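Long-range contacts in amide synthase (Vibrio cholerae, PDB 1L5A), which is a condensation enzyme of nonribosomal peptide synthesis that probably forms amide bonds in the making of the siderophore vibriobactin: residues Tyr187-Asp193 with Ala253-Trp257; Asp236-Ala240 with Ile302-Tyr306; Ala243-Glu247 with Arg283-Gln287; Phe260-Ser266 with Tyr306-Arg310. All blocks are in the same frame, centred on the assembly; numbering follows the deposited sequence.

Contact 1 of 4, residues Tyr187-Asp193 with Ala253-Trp257; sequences YLREAPD and APWLW
P192 and P254 bring the two backbones nearest, their CA atoms 7.1 Å apart, where the loop leaving helix 175-189 passes the start of strand 255-260. The turn centred on E190, an inverse gamma turn, ends the helical phi/psi run and carries A191 and P192 alongside the indole of W255. With its CG anti to the carbonyl carbon (chi1 -58°), W255 extends toward this loop. Its NE1 donates to P192 O at 3.1 Å. That oxygen lies in the ring plane, yet the donor stands above the plane of the carbonyl group, and the bond is bent, with an N-H...O angle of 141°. A second, weak bond runs from NE1 to D193 O at 3.4 Å. The six-membered ring turns its edge toward the face of Y187 in an offset edge-to-face pair with planes at 71° and centroids 5.8 Å apart. CB of A191 touches CZ2 of W255 at 3.7 Å, and CD2 of L188 meets CH2 at 3.8 Å. Outside the indole, the two proline rings pass in opposite directions, P192 CB lying 4.0 Å from P254 CG. The hydroxyl of Y187 is bonded to the backbone N of L282 in strand 277-282. NE1 is met by P192 O and, weakly, by D193 O, while apolar groups line the six-membered ring, consistent with the indole N-H helping to set the path of the loop at P192-D193.

Contact 2 of 4, residues Asp236-Ala240 with Ile302-Tyr306; sequences DALVA and IRSLY
D236 and I302 mark the closest backbone approach, CA to CA 7.4 Å, in a helix-helix packing of the condensation domain: the short axes of helices 234-249 and 291-307 come within 12.0 Å here, their N-to-C directions 120° apart. Side chains bridge that spacing. OH of Y306 donates to OD1 of D236 at 2.8 Å, using the syn lone pair of the carboxylate oxygen. The two groups come from opposite directions; their planes are 27° apart, and OD1 of D236 lies at the edge of the Y306 ring, near its plane. OD2 of D236 is 4.2 Å from NH1 of R303, but well out of the guanidinium plane; this is proximity of opposite charges without an N-H directed at the oxygen. I302 serves both the polar and the apolar part: CG2, anti to the backbone N, lies 3.6 Å from OD1 of D236, whereas CD1 on the other branch packs 3.5 Å from CG1 of V239 and 3.6 Å from D236 O. R303 also makes cation-pi contacts with W264 and with W178 of the second subunit. Both helices pack on the two-stranded sheet: V239, I302 and L305 touch L281 of strand 277-282, and V239 and L305 also reach L258 of strand 255-260. Helix 217-229 packs on A237 and L238 through L223, and helix 175-189 reaches L305 through W184 and Y187.

Contact 3 of 4, residues Ala243-Glu247 with Arg283-Gln287; sequences ALYLE and RLSAQ
E247 of helix 234-249 is gripped end-on by R283 at the start of a loop that holds an ST turn, within a condensation domain of the CoA-acyltransferase clan. Both terminal nitrogens of R283 donate to the same oxygen: NH1 to OE1 of E247 at 2.9 Å, with an N-H...O angle of 153°, and NH2 to OE1 at 3.2 Å. The carboxylate and guanidinium planes are perpendicular, OE1 lies near the guanidinium plane, and NH1 comes from above the carboxylate plane. The bend of E247 at chi2 (71°) turns OE2 to the loop, where it accepts from the backbone N of A286 at 2.9 Å on the anti side, tilted out of the carboxylate plane. NH1 of R283 adds a weak bond to A243 O at 3.0 Å, and L246 O lies over one guanidinium face. Apolar packing frames these bonds: CB of A286 meets CD1 of L244 at 3.7 Å, and CB of A243 meets CG of R283 at 3.8 Å. Further out, NH2 of R283 also bonds to A253 O, and the backbone of R283 is hydrogen-bonded to that of P254. In the ST turn itself, S285 OG accepts from the backbone N of Q287 at 3.1 Å.

Contact 4 of 4, residues Phe260-Ser266 with Tyr306-Arg310; sequences FMNRWGS and YLHGR
F260 and Y306 form the tight part of this contact. CA of Y306 sits over one face of the F260 ring, 4.1 Å from its centroid and 8° off the ring normal, a CH-pi contact; the backbone N of N262 lies over the centre of the opposite face, 3.4 Å above the plane. The two aromatic rings are near parallel, planes at 25°, but slid apart so that they barely overlap. At the edge of F260, near its plane, CD2 meets G309 O at 3.5 Å; G309 has no side chain, and its CA lies 3.6 Å from CD2 of F260. The loop after strand 255-260 then makes a type II beta turn from R263 to S266, with G265 exposed and at positive phi. W264, within this turn, forms a second packed patch: its CH2 touches CD2 of L307 at 3.7 Å and its CZ3 lies 4.0 Å from CB of Y306. The second subunit covers it, T173 O of that subunit accepting from NE1 while its H175 stacks on the indole. The looser side is S266 and R310, where OG of S266 and NH1 of R310 stay 4.1 Å apart without a hydrogen bond; S266 OG is bonded instead to E167, and R310 forms salt bridges to E167 and E168.

Overall arrangement
From the N terminus, contact 1 opens first and closes across 59 intervening residues, joining the end of helix 175-189 to strand 255-260. Contact 2 opens inside that loop and closes beyond it, so it crosses contact 1; it joins helices 234-249 and 291-307. Contact 3, from further along helix 234-249 to the loop after strand 277-282, is nested inside contact 2 and also crosses contact 1. Contact 4 opens after contact 1 has closed, crosses contact 3, and joins the loop after strand 255-260 to the C-terminal end of helix 291-307, where contact 2 also ends, sharing Y306. A253 and P254 meet R283, joining contacts 1 and 3; contacts 3 and 4 do not touch.

Contact 1 of 4, residues Tyr187-Asp193 with Ala253-Trp257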
loop_
_atom_site.group_PDB
_atom_site.type_symbol
_atom_site.label_atom_id
_atom_site.label_comp_id
_atom_site.label_asym_id
_atom_site.label_seq_id
_atom_site.Cartn_x
_atom_site.Cartn_y
_atom_site.Cartn_z
ATOM N N TYR A 187 -18.857 2.012 12.421
ATOM C CA TYR A 187 -19.942 1.564 11.552
ATOM C C TYR A 187 -21.116 1.037 12.364
ATOM O O TYR A 187 -22.273 1.377 12.096
ATOM C CB TYR A 187 -19.441 0.451 10.637
ATOM C CG TYR A 187 -20.369 0.125 9.485
ATOM C CD1 TYR A 187 -20.818 1.127 8.634
ATOM C CD2 TYR A 187 -20.730 -1.195 9.199
ATOM C CE1 TYR A 187 -21.593 0.840 7.518
ATOM C CE2 TYR A 187 -21.519 -1.499 8.073
ATOM C CZ TYR A 187 -21.938 -0.471 7.239
ATOM O OH TYR A 187 -22.689 -0.736 6.112
ATOM N N LEU A 188 -20.807 0.201 13.350
ATOM C CA LEU A 188 -21.831 -0.387 14.195
ATOM C C LEU A 188 -22.389 0.592 15.219
ATOM O O LEU A 188 -23.570 0.533 15.534
ATOM C CB LEU A 188 -21.296 -1.640 14.917
ATOM C CG LEU A 188 -20.650 -2.739 14.054
ATOM C CD1 LEU A 188 -20.359 -3.995 14.910
ATOM C CD2 LEU A 188 -21.553 -3.071 12.879
ATOM N N ARG A 189 -21.555 1.492 15.732
ATOM C CA ARG A 189 -22.009 2.458 16.739
ATOM C C ARG A 189 -23.123 3.331 16.189
ATOM O O ARG A 189 -24.178 3.488 16.806
ATOM C CB ARG A 189 -20.844 3.335 17.189
ATOM C CG ARG A 189 -21.154 4.272 18.351
ATOM C CD ARG A 189 -19.874 4.577 19.125
ATOM N NE ARG A 189 -19.312 3.352 19.702
ATOM C CZ ARG A 189 -18.013 3.061 19.758
ATOM N NH1 ARG A 189 -17.113 3.907 19.265
ATOM N NH2 ARG A 189 -17.614 1.918 20.314
ATOM N N GLU A 190 -22.881 3.889 15.011
ATOM C CA GLU A 190 -23.855 4.742 14.355
ATOM C C GLU A 190 -24.785 3.846 13.549
ATOM O O GLU A 190 -24.979 4.067 12.344
ATOM C CB GLU A 190 -23.139 5.747 13.431
ATOM N N ALA A 191 -25.360 2.838 14.218
ATOM C CA ALA A 191 -26.263 1.892 13.556
ATOM C C ALA A 191 -27.098 1.038 14.500
ATOM O O ALA A 191 -26.757 0.855 15.675
ATOM C CB ALA A 191 -25.467 0.972 12.625
ATOM N N PRO A 192 -28.218 0.507 13.986
ATOM C CA PRO A 192 -29.125 -0.346 14.758
ATOM C C PRO A 192 -28.350 -1.612 15.124
ATOM O O PRO A 192 -27.476 -2.034 14.367
ATOM C CB PRO A 192 -30.251 -0.656 13.771
ATOM C CG PRO A 192 -30.188 0.469 12.773
ATOM C CD PRO A 192 -28.725 0.732 12.622
ATOM N N ASP A 193 -28.677 -2.207 16.267
ATOM C CA ASP A 193 -28.027 -3.421 16.738
ATOM C C ASP A 193 -28.088 -4.599 15.780
ATOM O O ASP A 193 -29.013 -4.738 14.981
ATOM C CB ASP A 193 -28.627 -3.863 18.072
ATOM C CG ASP A 193 -28.309 -2.910 19.191
ATOM O OD1 ASP A 193 -28.489 -3.295 20.363
ATOM O OD2 ASP A 193 -27.877 -1.772 18.899
ATOM N N ALA A 253 -35.551 -5.554 8.995
ATOM C CA ALA A 253 -34.214 -6.131 8.983
ATOM C C ALA A 253 -33.280 -5.060 8.423
ATOM O O ALA A 253 -33.209 -4.836 7.218
ATOM C CB ALA A 253 -34.184 -7.383 8.112
ATOM N N PRO A 254 -32.570 -4.355 9.303
ATOM C CA PRO A 254 -31.665 -3.317 8.807
ATOM C C PRO A 254 -30.380 -3.849 8.179
ATOM O O PRO A 254 -29.701 -3.129 7.455
ATOM C CB PRO A 254 -31.398 -2.473 10.055
ATOM C CG PRO A 254 -31.478 -3.470 11.146
ATOM C CD PRO A 254 -32.660 -4.326 10.772
ATOM N N TRP A 255 -30.049 -5.108 8.437
ATOM C CA TRP A 255 -28.822 -5.655 7.892
ATOM C C TRP A 255 -28.946 -6.739 6.825
ATOM O O TRP A 255 -29.900 -7.522 6.824
ATOM C CB TRP A 255 -27.979 -6.188 9.027
ATOM C CG TRP A 255 -27.648 -5.166 10.065
ATOM C CD1 TRP A 255 -28.273 -4.974 11.266
ATOM C CD2 TRP A 255 -26.531 -4.269 10.046
ATOM N NE1 TRP A 255 -27.599 -4.025 12.003
ATOM C CE2 TRP A 255 -26.528 -3.578 11.275
ATOM C CE3 TRP A 255 -25.528 -3.989 9.105
ATOM C CZ2 TRP A 255 -25.556 -2.625 11.592
ATOM C CZ3 TRP A 255 -24.565 -3.045 9.418
ATOM C CH2 TRP A 255 -24.585 -2.375 10.655
ATOM N N LEU A 256 -27.973 -6.756 5.910
ATOM C CA LEU A 256 -27.877 -7.768 4.852
ATOM C C LEU A 256 -26.458 -8.294 5.001
ATOM O O LEU A 256 -25.523 -7.519 4.911
ATOM C CB LEU A 256 -28.001 -7.155 3.466
ATOM C CG LEU A 256 -28.696 -7.986 2.378
ATOM C CD1 LEU A 256 -28.152 -7.555 1.018
ATOM C CD2 LEU A 256 -28.493 -9.481 2.586
ATOM N N TRP A 257 -26.284 -9.593 5.232
ATOM C CA TRP A 257 -24.947 -10.136 5.392
ATOM C C TRP A 257 -24.382 -10.610 4.073
ATOM O O TRP A 257 -25.104 -11.173 3.245
ATOM C CB TRP A 257 -24.934 -11.272 6.403
ATOM C CG TRP A 257 -25.177 -10.829 7.820
ATOM C CD1 TRP A 257 -26.382 -10.539 8.397
ATOM C CD2 TRP A 257 -24.186 -10.619 8.835
ATOM N NE1 TRP A 257 -26.201 -10.164 9.708
ATOM C CE2 TRP A 257 -24.866 -10.203 10.004
ATOM C CE3 TRP A 257 -22.788 -10.742 8.870
ATOM C CZ2 TRP A 257 -24.199 -9.911 11.199
ATOM C CZ3 TRP A 257 -22.119 -10.454 10.065
ATOM C CH2 TRP A 257 -22.827 -10.043 11.212
#

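Contact 2 of 4, residues Asp236-Ala240 with Ile302-Tyr306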
loop_
_atom_site.group_PDB
_atom_site.type_symbol
_atom_site.label_atom_id
_atom_site.label_comp_id
_atom_site.label_asym_id
_atom_site.label_seq_id
_atom_site.Cartn_x
_atom_site.Cartn_y
_atom_site.Cartn_z
ATOM N N ASP A 236 -22.037 -7.087 -7.225
ATOM C CA ASP A 236 -22.258 -5.991 -6.286
ATOM C C ASP A 236 -23.595 -5.313 -6.566
ATOM O O ASP A 236 -24.231 -4.781 -5.650
ATOM C CB ASP A 236 -21.157 -4.930 -6.408
ATOM C CG ASP A 236 -19.948 -5.221 -5.540
ATOM O OD1 ASP A 236 -19.981 -6.197 -4.753
ATOM O OD2 ASP A 236 -18.964 -4.451 -5.638
ATOM N N ALA A 237 -24.006 -5.322 -7.835
ATOM C CA ALA A 237 -25.265 -4.698 -8.236
ATOM C C ALA A 237 -26.449 -5.466 -7.660
ATOM O O ALA A 237 -27.401 -4.857 -7.167
ATOM C CB ALA A 237 -25.371 -4.639 -9.762
ATOM N N LEU A 238 -26.387 -6.797 -7.738
ATOM C CA LEU A 238 -27.449 -7.641 -7.214
ATOM C C LEU A 238 -27.539 -7.465 -5.700
ATOM O O LEU A 238 -28.627 -7.525 -5.129
ATOM C CB LEU A 238 -27.192 -9.120 -7.542
ATOM C CG LEU A 238 -27.293 -9.558 -9.004
ATOM C CD1 LEU A 238 -27.178 -11.065 -9.093
ATOM C CD2 LEU A 238 -28.622 -9.116 -9.594
ATOM N N VAL A 239 -26.397 -7.246 -5.050
ATOM C CA VAL A 239 -26.396 -7.070 -3.604
ATOM C C VAL A 239 -27.156 -5.805 -3.262
ATOM O O VAL A 239 -27.900 -5.766 -2.279
ATOM C CB VAL A 239 -24.964 -6.983 -3.042
ATOM C CG1 VAL A 239 -24.989 -6.577 -1.568
ATOM C CG2 VAL A 239 -24.281 -8.343 -3.189
ATOM N N ALA A 240 -26.971 -4.779 -4.097
ATOM C CA ALA A 240 -27.638 -3.492 -3.922
ATOM C C ALA A 240 -29.123 -3.688 -4.177
ATOM O O ALA A 240 -29.948 -3.324 -3.337
ATOM C CB ALA A 240 -27.059 -2.462 -4.897
ATOM N N ILE A 302 -20.757 -1.018 -0.048
ATOM C CA ILE A 302 -20.267 -2.376 -0.186
ATOM C C ILE A 302 -18.755 -2.360 -0.303
ATOM O O ILE A 302 -18.058 -3.086 0.421
ATOM C CB ILE A 302 -20.865 -3.069 -1.418
ATOM C CG1 ILE A 302 -22.367 -3.309 -1.196
ATOM C CG2 ILE A 302 -20.142 -4.386 -1.665
ATOM C CD1 ILE A 302 -23.131 -3.702 -2.440
ATOM N N ARG A 303 -18.251 -1.518 -1.204
ATOM C CA ARG A 303 -16.806 -1.397 -1.420
ATOM C C ARG A 303 -16.081 -1.128 -0.105
ATOM O O ARG A 303 -15.025 -1.703 0.200
ATOM C CB ARG A 303 -16.507 -0.242 -2.353
ATOM C CG ARG A 303 -15.053 -0.159 -2.706
ATOM C CD ARG A 303 -14.873 -0.935 -3.974
ATOM N NE ARG A 303 -14.026 -2.103 -3.819
ATOM C CZ ARG A 303 -14.107 -3.160 -4.618
ATOM N NH1 ARG A 303 -14.997 -3.175 -5.612
ATOM N NH2 ARG A 303 -13.322 -4.208 -4.414
ATOM N N SER A 304 -16.659 -0.214 0.656
ATOM C CA SER A 304 -16.118 0.151 1.937
ATOM C C SER A 304 -15.983 -1.107 2.798
ATOM O O SER A 304 -15.030 -1.229 3.561
ATOM C CB SER A 304 -17.048 1.167 2.595
ATOM O OG SER A 304 -16.589 1.508 3.879
ATOM N N LEU A 305 -16.929 -2.043 2.677
ATOM C CA LEU A 305 -16.860 -3.272 3.466
ATOM C C LEU A 305 -15.626 -4.084 3.046
ATOM O O LEU A 305 -14.876 -4.583 3.879
ATOM C CB LEU A 305 -18.125 -4.118 3.282
ATOM C CG LEU A 305 -19.479 -3.572 3.750
ATOM C CD1 LEU A 305 -20.522 -4.632 3.484
ATOM C CD2 LEU A 305 -19.474 -3.222 5.246
ATOM N N TYR A 306 -15.419 -4.211 1.746
ATOM C CA TYR A 306 -14.265 -4.957 1.247
ATOM C C TYR A 306 -12.930 -4.354 1.712
ATOM O O TYR A 306 -12.011 -5.088 2.064
ATOM C CB TYR A 306 -14.298 -5.003 -0.283
ATOM C CG TYR A 306 -15.547 -5.626 -0.855
ATOM C CD1 TYR A 306 -15.942 -5.351 -2.168
ATOM C CD2 TYR A 306 -16.298 -6.551 -0.116
ATOM C CE1 TYR A 306 -17.046 -5.985 -2.743
ATOM C CE2 TYR A 306 -17.408 -7.199 -0.684
ATOM C CZ TYR A 306 -17.773 -6.911 -1.997
ATOM O OH TYR A 306 -18.843 -7.549 -2.573
#

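Contact 3 of 4, residues Ala243-Glu247 with Arg283-Gln287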
loop_
_atom_site.group_PDB
_atom_site.type_symbol
_atom_site.label_atom_id
_atom_site.label_comp_id
_atom_site.label_asym_id
_atom_site.label_seq_id
_atom_site.Cartn_x
_atom_site.Cartn_y
_atom_site.Cartn_z
ATOM N N ALA A 243 -30.796 -5.499 -1.525
ATOM C CA ALA A 243 -31.053 -4.673 -0.346
ATOM C C ALA A 243 -32.254 -3.751 -0.583
ATOM O O ALA A 243 -33.030 -3.482 0.336
ATOM C CB ALA A 243 -29.832 -3.853 0.001
ATOM N N LEU A 244 -32.393 -3.255 -1.808
ATOM C CA LEU A 244 -33.517 -2.383 -2.147
ATOM C C LEU A 244 -34.793 -3.187 -1.904
ATOM O O LEU A 244 -35.735 -2.722 -1.258
ATOM C CB LEU A 244 -33.452 -1.968 -3.623
ATOM C CG LEU A 244 -34.569 -1.042 -4.124
ATOM C CD1 LEU A 244 -34.642 0.209 -3.242
ATOM C CD2 LEU A 244 -34.310 -0.655 -5.578
ATOM N N TYR A 245 -34.798 -4.406 -2.437
ATOM C CA TYR A 245 -35.914 -5.338 -2.319
ATOM C C TYR A 245 -36.326 -5.584 -0.873
ATOM O O TYR A 245 -37.509 -5.614 -0.554
ATOM C CB TYR A 245 -35.534 -6.660 -2.983
ATOM C CG TYR A 245 -36.368 -7.823 -2.534
ATOM C CD1 TYR A 245 -37.695 -7.957 -2.936
ATOM C CD2 TYR A 245 -35.836 -8.784 -1.676
ATOM C CE1 TYR A 245 -38.477 -9.026 -2.487
ATOM C CE2 TYR A 245 -36.605 -9.852 -1.223
ATOM C CZ TYR A 245 -37.923 -9.968 -1.631
ATOM O OH TYR A 245 -38.675 -11.017 -1.168
ATOM N N LEU A 246 -35.342 -5.758 -0.005
ATOM C CA LEU A 246 -35.595 -6.005 1.401
ATOM C C LEU A 246 -36.164 -4.778 2.081
ATOM O O LEU A 246 -36.573 -4.838 3.239
ATOM C CB LEU A 246 -34.305 -6.439 2.110
ATOM C CG LEU A 246 -33.646 -7.753 1.649
ATOM C CD1 LEU A 246 -32.301 -7.923 2.353
ATOM C CD2 LEU A 246 -34.562 -8.944 1.941
ATOM N N GLU A 247 -36.197 -3.660 1.370
ATOM C CA GLU A 247 -36.730 -2.434 1.959
ATOM C C GLU A 247 -38.223 -2.616 2.210
ATOM O O GLU A 247 -38.749 -2.189 3.230
ATOM C CB GLU A 247 -36.498 -1.234 1.034
ATOM C CG GLU A 247 -36.694 0.104 1.723
ATOM C CD GLU A 247 -35.591 0.422 2.719
ATOM O OE1 GLU A 247 -35.164 -0.491 3.461
ATOM O OE2 GLU A 247 -35.160 1.593 2.771
ATOM N N ARG A 283 -28.230 -1.583 5.202
ATOM C CA ARG A 283 -28.934 -1.217 3.990
ATOM C C ARG A 283 -29.324 0.240 3.992
ATOM O O ARG A 283 -29.785 0.777 5.002
ATOM C CB ARG A 283 -30.183 -2.082 3.813
ATOM C CG ARG A 283 -29.888 -3.572 3.802
ATOM C CD ARG A 283 -31.143 -4.428 3.620
ATOM N NE ARG A 283 -32.186 -4.080 4.575
ATOM C CZ ARG A 283 -33.146 -3.198 4.327
ATOM N NH1 ARG A 283 -33.193 -2.586 3.145
ATOM N NH2 ARG A 283 -34.039 -2.913 5.267
ATOM N N LEU A 284 -29.129 0.879 2.851
ATOM C CA LEU A 284 -29.487 2.275 2.689
ATOM C C LEU A 284 -31.004 2.401 2.508
ATOM O O LEU A 284 -31.655 1.502 1.969
ATOM C CB LEU A 284 -28.794 2.851 1.454
ATOM C CG LEU A 284 -27.376 3.419 1.543
ATOM C CD1 LEU A 284 -26.441 2.462 2.264
ATOM C CD2 LEU A 284 -26.895 3.721 0.117
ATOM N N SER A 285 -31.556 3.526 2.950
ATOM C CA SER A 285 -32.979 3.785 2.807
ATOM C C SER A 285 -33.320 4.066 1.343
ATOM O O SER A 285 -32.486 4.567 0.591
ATOM C CB SER A 285 -33.382 4.988 3.656
ATOM O OG SER A 285 -34.725 5.344 3.387
ATOM N N ALA A 286 -34.544 3.740 0.941
ATOM C CA ALA A 286 -34.972 3.980 -0.432
ATOM C C ALA A 286 -35.713 5.318 -0.526
ATOM O O ALA A 286 -35.985 5.817 -1.626
ATOM C CB ALA A 286 -35.876 2.847 -0.903
ATOM N N GLN A 287 -36.029 5.891 0.633
ATOM C CA GLN A 287 -36.749 7.158 0.707
ATOM C C GLN A 287 -35.872 8.349 0.320
ATOM O O GLN A 287 -34.726 8.459 0.759
ATOM C CB GLN A 287 -37.308 7.353 2.120
#

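Contact 4 of 4, residues Phe260-Ser266 with Tyr306-Arg310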
loop_
_atom_site.group_PDB
_atom_site.type_symbol
_atom_site.label_atom_id
_atom_site.label_comp_id
_atom_site.label_asym_id
_atom_site.label_seq_id
_atom_site.Cartn_x
_atom_site.Cartn_y
_atom_site.Cartn_z
ATOM N N PHE A 260 -17.262 -11.703 2.131
ATOM C CA PHE A 260 -16.156 -11.047 1.424
ATOM C C PHE A 260 -15.060 -12.129 1.286
ATOM O O PHE A 260 -14.513 -12.618 2.293
ATOM C CB PHE A 260 -15.620 -9.847 2.200
ATOM C CG PHE A 260 -14.317 -9.324 1.658
ATOM C CD1 PHE A 260 -14.176 -9.059 0.292
ATOM C CD2 PHE A 260 -13.212 -9.164 2.491
ATOM C CE1 PHE A 260 -12.958 -8.649 -0.234
ATOM C CE2 PHE A 260 -11.981 -8.753 1.972
ATOM C CZ PHE A 260 -11.856 -8.497 0.608
ATOM N N MET A 261 -14.759 -12.517 0.048
ATOM C CA MET A 261 -13.779 -13.576 -0.212
ATOM C C MET A 261 -12.440 -13.378 0.517
ATOM O O MET A 261 -11.818 -14.349 0.983
ATOM C CB MET A 261 -13.537 -13.704 -1.722
ATOM C CG MET A 261 -14.784 -13.987 -2.541
ATOM S SD MET A 261 -15.723 -15.358 -1.832
ATOM C CE MET A 261 -17.309 -14.611 -1.485
ATOM N N ASN A 262 -11.992 -12.126 0.607
ATOM C CA ASN A 262 -10.745 -11.831 1.285
ATOM C C ASN A 262 -9.542 -12.391 0.484
ATOM O O ASN A 262 -8.536 -12.794 1.058
ATOM C CB ASN A 262 -10.818 -12.426 2.688
ATOM C CG ASN A 262 -10.070 -11.604 3.708
ATOM O OD1 ASN A 262 -10.024 -10.382 3.635
ATOM N ND2 ASN A 262 -9.483 -12.278 4.681
ATOM N N ARG A 263 -9.674 -12.406 -0.843
ATOM C CA ARG A 263 -8.635 -12.881 -1.764
ATOM C C ARG A 263 -8.068 -11.672 -2.508
ATOM O O ARG A 263 -6.979 -11.722 -3.064
ATOM C CB ARG A 263 -9.218 -13.828 -2.822
ATOM C CG ARG A 263 -9.965 -15.033 -2.285
ATOM C CD ARG A 263 -9.025 -16.132 -1.917
ATOM N NE ARG A 263 -9.718 -17.203 -1.219
ATOM C CZ ARG A 263 -9.187 -18.395 -0.965
ATOM N NH1 ARG A 263 -7.949 -18.679 -1.372
ATOM N NH2 ARG A 263 -9.870 -19.286 -0.256
ATOM N N TRP A 264 -8.844 -10.593 -2.522
ATOM C CA TRP A 264 -8.484 -9.352 -3.197
ATOM C C TRP A 264 -7.139 -8.767 -2.776
ATOM O O TRP A 264 -6.902 -8.493 -1.601
ATOM C CB TRP A 264 -9.594 -8.333 -2.979
ATOM C CG TRP A 264 -9.363 -7.038 -3.657
ATOM C CD1 TRP A 264 -8.691 -6.827 -4.824
ATOM C CD2 TRP A 264 -9.837 -5.762 -3.226
ATOM N NE1 TRP A 264 -8.714 -5.492 -5.151
ATOM C CE2 TRP A 264 -9.412 -4.812 -4.187
ATOM C CE3 TRP A 264 -10.582 -5.324 -2.119
ATOM C CZ2 TRP A 264 -9.704 -3.446 -4.075
ATOM C CZ3 TRP A 264 -10.871 -3.969 -2.007
ATOM C CH2 TRP A 264 -10.431 -3.044 -2.983
ATOM N N GLY A 265 -6.253 -8.589 -3.753
ATOM C CA GLY A 265 -4.937 -8.048 -3.471
ATOM C C GLY A 265 -4.064 -8.881 -2.554
ATOM O O GLY A 265 -3.050 -8.395 -2.077
ATOM N N SER A 266 -4.417 -10.146 -2.331
ATOM C CA SER A 266 -3.644 -10.990 -1.425
ATOM C C SER A 266 -3.068 -12.254 -2.049
ATOM O O SER A 266 -3.553 -12.757 -3.066
ATOM C CB SER A 266 -4.513 -11.389 -0.229
ATOM O OG SER A 266 -3.918 -12.435 0.519
ATOM N N TYR A 306 -15.419 -4.211 1.746
ATOM C CA TYR A 306 -14.265 -4.957 1.247
ATOM C C TYR A 306 -12.930 -4.354 1.712
ATOM O O TYR A 306 -12.011 -5.088 2.064
ATOM C CB TYR A 306 -14.298 -5.003 -0.283
ATOM C CG TYR A 306 -15.547 -5.626 -0.855
ATOM C CD1 TYR A 306 -15.942 -5.351 -2.168
ATOM C CD2 TYR A 306 -16.298 -6.551 -0.116
ATOM C CE1 TYR A 306 -17.046 -5.985 -2.743
ATOM C CE2 TYR A 306 -17.408 -7.199 -0.684
ATOM C CZ TYR A 306 -17.773 -6.911 -1.997
ATOM O OH TYR A 306 -18.843 -7.549 -2.573
ATOM N N LEU A 307 -12.823 -3.026 1.712
ATOM C CA LEU A 307 -11.586 -2.371 2.133
ATOM C C LEU A 307 -11.203 -2.642 3.591
ATOM O O LEU A 307 -10.018 -2.674 3.931
ATOM C CB LEU A 307 -11.677 -0.858 1.880
ATOM C CG LEU A 307 -11.710 -0.500 0.385
ATOM C CD1 LEU A 307 -12.291 0.885 0.186
ATOM C CD2 LEU A 307 -10.305 -0.596 -0.207
ATOM N N HIS A 308 -12.192 -2.843 4.455
ATOM C CA HIS A 308 -11.897 -3.121 5.857
ATOM C C HIS A 308 -12.227 -4.586 6.129
ATOM O O HIS A 308 -12.171 -5.050 7.277
ATOM C CB HIS A 308 -12.719 -2.200 6.769
ATOM C CG HIS A 308 -12.518 -0.739 6.491
ATOM N ND1 HIS A 308 -13.229 -0.058 5.523
ATOM C CD2 HIS A 308 -11.636 0.153 7.004
ATOM C CE1 HIS A 308 -12.793 1.185 5.448
ATOM N NE2 HIS A 308 -11.825 1.341 6.336
ATOM N N GLY A 309 -12.523 -5.308 5.041
ATOM C CA GLY A 309 -12.902 -6.708 5.094
ATOM C C GLY A 309 -11.985 -7.795 5.641
ATOM O O GLY A 309 -12.449 -8.896 5.933
ATOM N N ARG A 310 -10.702 -7.509 5.791
ATOM C CA ARG A 310 -9.760 -8.502 6.274
ATOM C C ARG A 310 -9.835 -8.619 7.785
ATOM O O ARG A 310 -9.235 -9.536 8.383
ATOM C CB ARG A 310 -8.339 -8.120 5.827
ATOM C CG ARG A 310 -7.275 -9.133 6.151
ATOM C CD ARG A 310 -6.022 -8.916 5.331
ATOM N NE ARG A 310 -5.124 -10.069 5.428
ATOM C CZ ARG A 310 -4.196 -10.372 4.526
ATOM N NH1 ARG A 310 -4.033 -9.612 3.448
ATOM N NH2 ARG A 310 -3.430 -11.436 4.694
#